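PDB 3IV0: SusD homolog from Bacteroides thetaiotaomicron VPI-5482, which probably binds glycans or other nutrients at the outer membrane of this gut bacterium, as members of the SusD family do, its own ligand being unknown. Local coordinates for residues Val65-Ala69 and Asn70-Gly74; Asn78-Asp82 and Asp83-Gly87; Gly86-Ile89 and Met90-Asp93. All coordinates share one frame; numbering follows the deposited sequence.

Contact 1: residues Val65-Ala69 and Asn70-Gly74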
loop_
_atom_site.group_PDB
_atom_site.type_symbol
_atom_site.label_atom_id
_atom_site.label_comp_id
_atom_site.label_asym_id
_atom_site.label_seq_id
_atom_site.Cartn_x
_atom_site.Cartn_y
_atom_site.Cartn_z
ATOM N N VAL A 65 3.338 -12.579 14.957
ATOM C CA VAL A 65 3.158 -13.231 13.674
ATOM C C VAL A 65 1.868 -14.045 13.655
ATOM O O VAL A 65 1.051 -13.903 12.757
ATOM C CB VAL A 65 4.352 -14.119 13.295
ATOM C CG1 VAL A 65 4.041 -14.881 12.003
ATOM C CG2 VAL A 65 5.604 -13.234 13.158
ATOM N N ALA A 66 1.716 -14.958 14.608
ATOM C CA ALA A 66 0.471 -15.730 14.719
ATOM C C ALA A 66 -0.732 -14.858 14.976
ATOM O O ALA A 66 -1.790 -15.106 14.428
ATOM C CB ALA A 66 0.567 -16.834 15.821
ATOM N N TYR A 67 -0.626 -13.866 15.859
ATOM C CA TYR A 67 -1.769 -12.995 16.070
ATOM C C TYR A 67 -2.243 -12.371 14.758
ATOM O O TYR A 67 -3.456 -12.357 14.455
ATOM C CB TYR A 67 -1.448 -11.909 17.076
ATOM C CG TYR A 67 -1.110 -12.391 18.476
ATOM C CD1 TYR A 67 -1.660 -13.544 19.029
ATOM C CD2 TYR A 67 -0.275 -11.634 19.272
ATOM C CE1 TYR A 67 -1.338 -13.927 20.336
ATOM C CE2 TYR A 67 0.027 -11.999 20.551
ATOM C CZ TYR A 67 -0.497 -13.139 21.072
ATOM O OH TYR A 67 -0.165 -13.462 22.371
ATOM N N LEU A 68 -1.326 -11.852 13.957
ATOM C CA LEU A 68 -1.712 -11.290 12.664
ATOM C C LEU A 68 -2.309 -12.332 11.756
ATOM O O LEU A 68 -3.381 -12.116 11.172
ATOM C CB LEU A 68 -0.513 -10.605 12.006
ATOM C CG LEU A 68 -0.141 -9.304 12.695
ATOM C CD1 LEU A 68 1.257 -8.894 12.298
ATOM C CD2 LEU A 68 -1.162 -8.187 12.397
ATOM N N ALA A 69 -1.649 -13.479 11.657
ATOM C CA ALA A 69 -2.121 -14.562 10.797
ATOM C C ALA A 69 -3.549 -14.963 11.105
ATOM O O ALA A 69 -4.310 -15.315 10.205
ATOM C CB ALA A 69 -1.210 -15.797 10.944
ATOM N N ASN A 70 -3.875 -14.938 12.385
ATOM C CA ASN A 70 -5.153 -15.410 12.907
ATOM C C ASN A 70 -6.168 -14.331 13.159
ATOM O O ASN A 70 -7.253 -14.585 13.684
ATOM C CB ASN A 70 -4.917 -16.166 14.212
ATOM C CG ASN A 70 -4.126 -17.444 14.025
ATOM O OD1 ASN A 70 -4.183 -18.076 12.970
ATOM N ND2 ASN A 70 -3.372 -17.819 15.059
ATOM N N ASN A 71 -5.828 -13.082 12.816
ATOM C CA ASN A 71 -6.715 -11.963 13.097
ATOM C C ASN A 71 -7.075 -11.840 14.579
ATOM O O ASN A 71 -8.148 -11.329 14.922
ATOM C CB ASN A 71 -7.967 -12.006 12.200
ATOM C CG ASN A 71 -8.701 -10.683 12.151
ATOM O OD1 ASN A 71 -8.054 -9.623 12.094
ATOM N ND2 ASN A 71 -10.025 -10.704 12.233
ATOM N N ASP A 72 -6.127 -12.216 15.449
ATOM C CA ASP A 72 -6.300 -12.130 16.893
ATOM C C ASP A 72 -5.803 -10.775 17.361
ATOM O O ASP A 72 -4.815 -10.672 18.120
ATOM C CB ASP A 72 -5.513 -13.270 17.567
ATOM C CG ASP A 72 -5.991 -13.606 18.998
ATOM O OD1 ASP A 72 -6.747 -12.856 19.671
ATOM O OD2 ASP A 72 -5.525 -14.676 19.470
HETATM N N MSE A 73 -6.511 -9.725 16.929
HETATM C CA MSE A 73 -5.986 -8.392 17.099
HETATM C C MSE A 73 -6.131 -7.952 18.539
HETATM O O MSE A 73 -5.369 -7.090 19.023
HETATM C CB MSE A 73 -6.663 -7.404 16.113
HETATM C CG MSE A 73 -6.689 -7.845 14.704
HETATM SE SE MSE A 73 -4.850 -8.163 14.028
HETATM C CE MSE A 73 -4.400 -6.302 13.708
ATOM N N GLY A 74 -7.082 -8.514 19.269
ATOM C CA GLY A 74 -7.220 -8.210 20.675
ATOM C C GLY A 74 -6.048 -8.767 21.477
ATOM O O GLY A 74 -5.558 -8.128 22.423
#
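Asp72 N donates to Tyr67 O across 2.9 Å, and this bond closes a Schellman motif at the C-terminus of helix 63-69. Asn71, with phi of 57°, supplies the positive-phi residue that turns the chain out of the helix. Just before it, Asn70 N gives the last helical bond, 2.9 Å to Ala66 O, with a weak second branch to Tyr67 O. The Tyr67 carbonyl therefore takes one good bond and one weak one. The bond from Asn71 N to Leu68 O, 3.1 Å long, is the inner of the motif's two bonds.

The chain re-enters a helix almost at once. Asp72 is the N-cap of helix 73-79, its OD1 bonding weakly to Glu75 N. Its CG stands anti to the backbone N (chi1 -159°), which carries the carboxylate over the new helix end and leaves Asp72 OD2 4.1 Å from Tyr67 CD1. The two side chains cross obliquely with ring and carboxylate planes 76° apart, and they do not stack. The Tyr67 hydroxyl is held farther off, probably by a hydrogen bond with Thr79 OG1 in the following helix.

Asn71 turns its amide the other way: OD1 accepts from Arg51 NH2 and ND2 donates to Ala458 O, tying the turn to two separate parts of the chain. On the buried side the selenomethionine Met73 bends at both chi2 and chi3, which folds its end back toward helix 63-69, and Met73 CE comes to rest 4.0 Å from Leu68 CD2.

Contact 2: residues Asn78-Asp82 and Asp83-Gly87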
loop_
_atom_site.group_PDB
_atom_site.type_symbol
_atom_site.label_atom_id
_atom_site.label_comp_id
_atom_site.label_asym_id
_atom_site.label_seq_id
_atom_site.Cartn_x
_atom_site.Cartn_y
_atom_site.Cartn_z
ATOM N N ASN A 78 -3.330 -6.781 23.859
ATOM C CA ASN A 78 -2.935 -7.171 25.204
ATOM C C ASN A 78 -1.427 -7.520 25.333
ATOM O O ASN A 78 -0.818 -7.181 26.345
ATOM C CB ASN A 78 -3.825 -8.335 25.677
ATOM C CG ASN A 78 -3.622 -8.676 27.149
ATOM O OD1 ASN A 78 -3.140 -9.764 27.479
ATOM N ND2 ASN A 78 -3.997 -7.763 28.029
ATOM N N THR A 79 -0.813 -8.141 24.330
ATOM C CA THR A 79 0.588 -8.569 24.443
ATOM C C THR A 79 1.553 -7.416 24.174
ATOM O O THR A 79 2.603 -7.343 24.815
ATOM C CB THR A 79 0.888 -9.737 23.483
ATOM O OG1 THR A 79 0.059 -10.865 23.832
ATOM C CG2 THR A 79 2.339 -10.154 23.530
ATOM N N TYR A 80 1.170 -6.480 23.308
ATOM C CA TYR A 80 2.027 -5.358 22.917
ATOM C C TYR A 80 1.240 -4.052 23.013
ATOM O O TYR A 80 0.928 -3.416 22.005
ATOM C CB TYR A 80 2.537 -5.545 21.493
ATOM C CG TYR A 80 3.209 -6.856 21.192
ATOM C CD1 TYR A 80 4.508 -7.108 21.567
ATOM C CD2 TYR A 80 2.524 -7.857 20.493
ATOM C CE1 TYR A 80 5.117 -8.310 21.254
ATOM C CE2 TYR A 80 3.119 -9.043 20.188
ATOM C CZ TYR A 80 4.427 -9.275 20.557
ATOM O OH TYR A 80 5.022 -10.479 20.223
ATOM N N PRO A 81 0.868 -3.639 24.220
ATOM C CA PRO A 81 -0.119 -2.578 24.315
ATOM C C PRO A 81 0.252 -1.204 23.776
ATOM O O PRO A 81 -0.634 -0.470 23.384
ATOM C CB PRO A 81 -0.376 -2.458 25.814
ATOM C CG PRO A 81 0.622 -3.298 26.497
ATOM C CD PRO A 81 1.190 -4.252 25.530
ATOM N N ASP A 82 1.539 -0.855 23.865
ATOM C CA ASP A 82 1.963 0.522 23.569
ATOM C C ASP A 82 3.052 0.656 22.500
ATOM O O ASP A 82 3.292 1.789 21.986
ATOM C CB ASP A 82 2.439 1.221 24.857
ATOM C CG ASP A 82 1.329 1.505 25.815
ATOM O OD1 ASP A 82 0.180 1.753 25.391
ATOM O OD2 ASP A 82 1.597 1.540 27.036
ATOM N N ASP A 83 3.680 -0.455 22.128
ATOM C CA ASP A 83 4.913 -0.410 21.354
ATOM C C ASP A 83 4.747 -0.801 19.886
ATOM O O ASP A 83 3.614 -0.937 19.389
ATOM C CB ASP A 83 6.052 -1.162 22.068
ATOM C CG ASP A 83 5.992 -2.672 21.918
ATOM O OD1 ASP A 83 5.320 -3.208 21.005
ATOM O OD2 ASP A 83 6.701 -3.330 22.715
ATOM N N ALA A 84 5.853 -0.892 19.164
ATOM C CA ALA A 84 5.807 -1.008 17.699
ATOM C C ALA A 84 5.416 -2.373 17.180
ATOM O O ALA A 84 5.412 -2.575 15.961
ATOM C CB ALA A 84 7.151 -0.553 17.044
ATOM N N ARG A 85 5.119 -3.324 18.062
ATOM C CA ARG A 85 4.574 -4.612 17.644
ATOM C C ARG A 85 3.070 -4.668 17.743
ATOM O O ARG A 85 2.478 -5.681 17.390
ATOM C CB ARG A 85 5.202 -5.777 18.428
ATOM C CG ARG A 85 6.631 -6.089 18.069
ATOM C CD ARG A 85 7.660 -5.228 18.791
ATOM N NE ARG A 85 7.538 -5.220 20.244
ATOM C CZ ARG A 85 8.059 -6.120 21.066
ATOM N NH1 ARG A 85 8.792 -7.121 20.613
ATOM N NH2 ARG A 85 7.879 -5.973 22.372
ATOM N N GLY A 86 2.445 -3.601 18.222
ATOM C CA GLY A 86 0.979 -3.611 18.259
ATOM C C GLY A 86 0.375 -2.268 18.517
ATOM O O GLY A 86 -0.142 -1.617 17.604
ATOM N N GLY A 87 0.482 -1.782 19.751
ATOM C CA GLY A 87 -0.175 -0.549 20.121
ATOM C C GLY A 87 0.104 0.680 19.304
ATOM O O GLY A 87 -0.774 1.507 19.085
HETATM O O HOH W 1 5.041 -4.863 24.763
#
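Tyr80 lies against Arg85, its ring taking the arginine's CB on one face and the methyl CG2 of Thr79 on the opposite one. Arg85 CB sits 3.6 Å from the centroid of the Tyr80 ring and 18° off the normal, a CH-pi contact displaced toward the rim on the CG-CD1 side. Farther along, the arginine chain bends at chi2 (84°) and again at chi3, bringing the guanidinium back beside the ring. Tyr80 CE1 then lies over the centre of the guanidinium face, but the two planes are 65° apart, so the ring presents itself at a steep tilt and the groups do not stack flat.

The same bends deliver the guanidinium to Asp83. It grips the carboxylate side-on: Arg85 NH2 meets Asp83 OD2 at 2.9 Å on the syn side, while Arg85 NE reaches Asp83 OD1 at 3.1 Å from above the carboxylate plane. Both oxygens lie close to the guanidinium plane. From the same face of the carboxylate, Arg85 N also donates to Asp83 OD1, 3.0 Å away, forming an Asx turn; Gly86 N to Asp83 O closes the type I beta turn Asp83-Gly86, which overlaps it. A water donates to Asp83 OD2 at 3.0 Å and, weakly, to Thr79 O.

Gly87 N bonds to Tyr80 O at 2.8 Å, bringing Gly87 back to the residue that follows helix 73-79. Gly87 CA also approaches Pro81 O at 3.3 Å in a CA-H...O contact.

With two guanidinium nitrogens and a backbone N-H directed at it, the Asp83 carboxylate is probably stabilised as the anion, and the salt bridge in turn fixes the arginine whose aliphatic part lies on Tyr80.

Contact 3: residues Gly86-Ile89 and Met90-Asp93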
loop_
_atom_site.group_PDB
_atom_site.type_symbol
_atom_site.label_atom_id
_atom_site.label_comp_id
_atom_site.label_asym_id
_atom_site.label_seq_id
_atom_site.Cartn_x
_atom_site.Cartn_y
_atom_site.Cartn_z
ATOM N N GLY A 86 2.445 -3.601 18.222
ATOM C CA GLY A 86 0.979 -3.611 18.259
ATOM C C GLY A 86 0.375 -2.268 18.517
ATOM O O GLY A 86 -0.142 -1.617 17.604
ATOM N N GLY A 87 0.482 -1.782 19.751
ATOM C CA GLY A 87 -0.175 -0.549 20.121
ATOM C C GLY A 87 0.104 0.680 19.304
ATOM O O GLY A 87 -0.774 1.507 19.085
ATOM N N LEU A 88 1.356 0.897 18.933
ATOM C CA LEU A 88 1.652 2.054 18.102
ATOM C C LEU A 88 0.925 2.001 16.784
ATOM O O LEU A 88 0.537 3.018 16.250
ATOM C CB LEU A 88 3.137 2.187 17.805
ATOM C CG LEU A 88 4.070 2.683 18.879
ATOM C CD1 LEU A 88 5.515 2.779 18.324
ATOM C CD2 LEU A 88 3.597 4.008 19.424
ATOM N N ILE A 89 0.801 0.811 16.217
ATOM C CA ILE A 89 0.156 0.664 14.926
ATOM C C ILE A 89 -1.343 0.994 15.064
ATOM O O ILE A 89 -1.995 1.398 14.126
ATOM C CB ILE A 89 0.389 -0.770 14.401
ATOM C CG1 ILE A 89 1.880 -1.103 14.283
ATOM C CG2 ILE A 89 -0.291 -0.935 13.036
ATOM C CD1 ILE A 89 2.157 -2.572 14.019
HETATM N N MSE A 90 -1.850 0.870 16.286
HETATM C CA MSE A 90 -3.245 1.168 16.585
HETATM C C MSE A 90 -3.529 2.631 16.873
HETATM O O MSE A 90 -4.620 2.988 17.276
HETATM C CB MSE A 90 -3.683 0.354 17.788
HETATM C CG MSE A 90 -3.665 -1.122 17.518
HETATM SE SE MSE A 90 -3.726 -2.268 19.091
HETATM C CE MSE A 90 -3.242 -3.948 18.174
ATOM N N GLN A 91 -2.504 3.462 16.675
ATOM C CA GLN A 91 -2.585 4.901 16.864
ATOM C C GLN A 91 -2.484 5.640 15.565
ATOM O O GLN A 91 -1.495 5.524 14.841
ATOM C CB GLN A 91 -1.483 5.369 17.819
ATOM C CG GLN A 91 -1.688 4.819 19.222
ATOM C CD GLN A 91 -0.513 5.006 20.128
ATOM O OE1 GLN A 91 0.061 6.097 20.205
ATOM N NE2 GLN A 91 -0.121 3.956 20.800
ATOM N N TRP A 92 -3.507 6.419 15.264
ATOM C CA TRP A 92 -3.539 7.195 14.033
ATOM C C TRP A 92 -2.867 8.554 14.132
ATOM O O TRP A 92 -2.872 9.336 13.181
ATOM C CB TRP A 92 -4.980 7.297 13.485
ATOM C CG TRP A 92 -5.993 7.827 14.431
ATOM C CD1 TRP A 92 -5.807 8.789 15.398
ATOM C CD2 TRP A 92 -7.336 7.401 14.531
ATOM N NE1 TRP A 92 -6.982 9.001 16.051
ATOM C CE2 TRP A 92 -7.947 8.170 15.551
ATOM C CE3 TRP A 92 -8.111 6.468 13.829
ATOM C CZ2 TRP A 92 -9.263 7.991 15.916
ATOM C CZ3 TRP A 92 -9.444 6.294 14.194
ATOM C CH2 TRP A 92 -10.000 7.060 15.229
ATOM N N ASP A 93 -2.218 8.832 15.266
ATOM C CA ASP A 93 -1.612 10.142 15.514
ATOM C C ASP A 93 -0.643 10.617 14.454
ATOM O O ASP A 93 -0.689 11.795 14.073
ATOM C CB ASP A 93 -0.928 10.203 16.921
ATOM C CG ASP A 93 0.224 9.219 17.088
ATOM O OD1 ASP A 93 0.176 8.108 16.523
ATOM O OD2 ASP A 93 1.210 9.543 17.813
HETATM O O HOH W 2 -1.526 3.737 12.623
#
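The selenomethionine Met90 runs alongside the Gly86-Gly87 backbone, while Gln91 folds its amide onto Gly87 O and Leu88; both are residues of the type I beta turn Leu88-Gln91. The bond Gln91 N to Leu88 O, 3.1 Å, closes this turn in the loop leading to helix 93-108. Met90 N is shared weakly between Gly86 O and Gly87 O.

Met90 is extended beyond CG: its SE passes 4.1 Å from Gly87 CA, and Met90 CE reaches 4.0 Å from Gly86 C. The glycine backbone is thus its packing surface here, while Leu76 and Arg77 of helix 73-79 and Trp461 also touch its side chain.

Gln91 starts with CG beside its own backbone N (chi1 -66°) and also stretches out, which brings NE2 to Gly87 O and the amide beside Leu88 CD2. Gln91 NE2 makes a weak bond to Gly87 O at 3.1 Å; OE1 has a weak outside donor in Asn466 ND2. Leu88 CD2 lies 4.0 Å from Gln91 NE2, the two side chains crossing at a slant, laying a methyl against the polar group.

Ile89 points elsewhere, onto Phe43 and Tyr46 of helix 43-50. Its carbonyl is linked to that of Gln91 by one water, which donates to Ile89 O and Gln91 O, each at 2.8 Å.

In the fold
The three contacts follow in series from helix 63-69 to the start of helix 93-108, all on the same side of the chain's centre. Contacts 1 and 2 sit at opposite ends of helix 73-79, their centres about 12 Å apart; besides the hydroxyl bridge to Thr79, they meet where Tyr67 CE2 packs 4.3 Å from Tyr80 CE2. Contacts 2 and 3 are closer, about 8 Å between centres, and share Gly86 and Gly87; Asp83 O and Leu88 N, 2.9 Å apart, probably bond across the junction. Contact 3 returns to contact 1 where Met90 CE packs on Met73 O. His464 serves both later contacts, bonding to Asp82 OD1 and to the backbone of Met90.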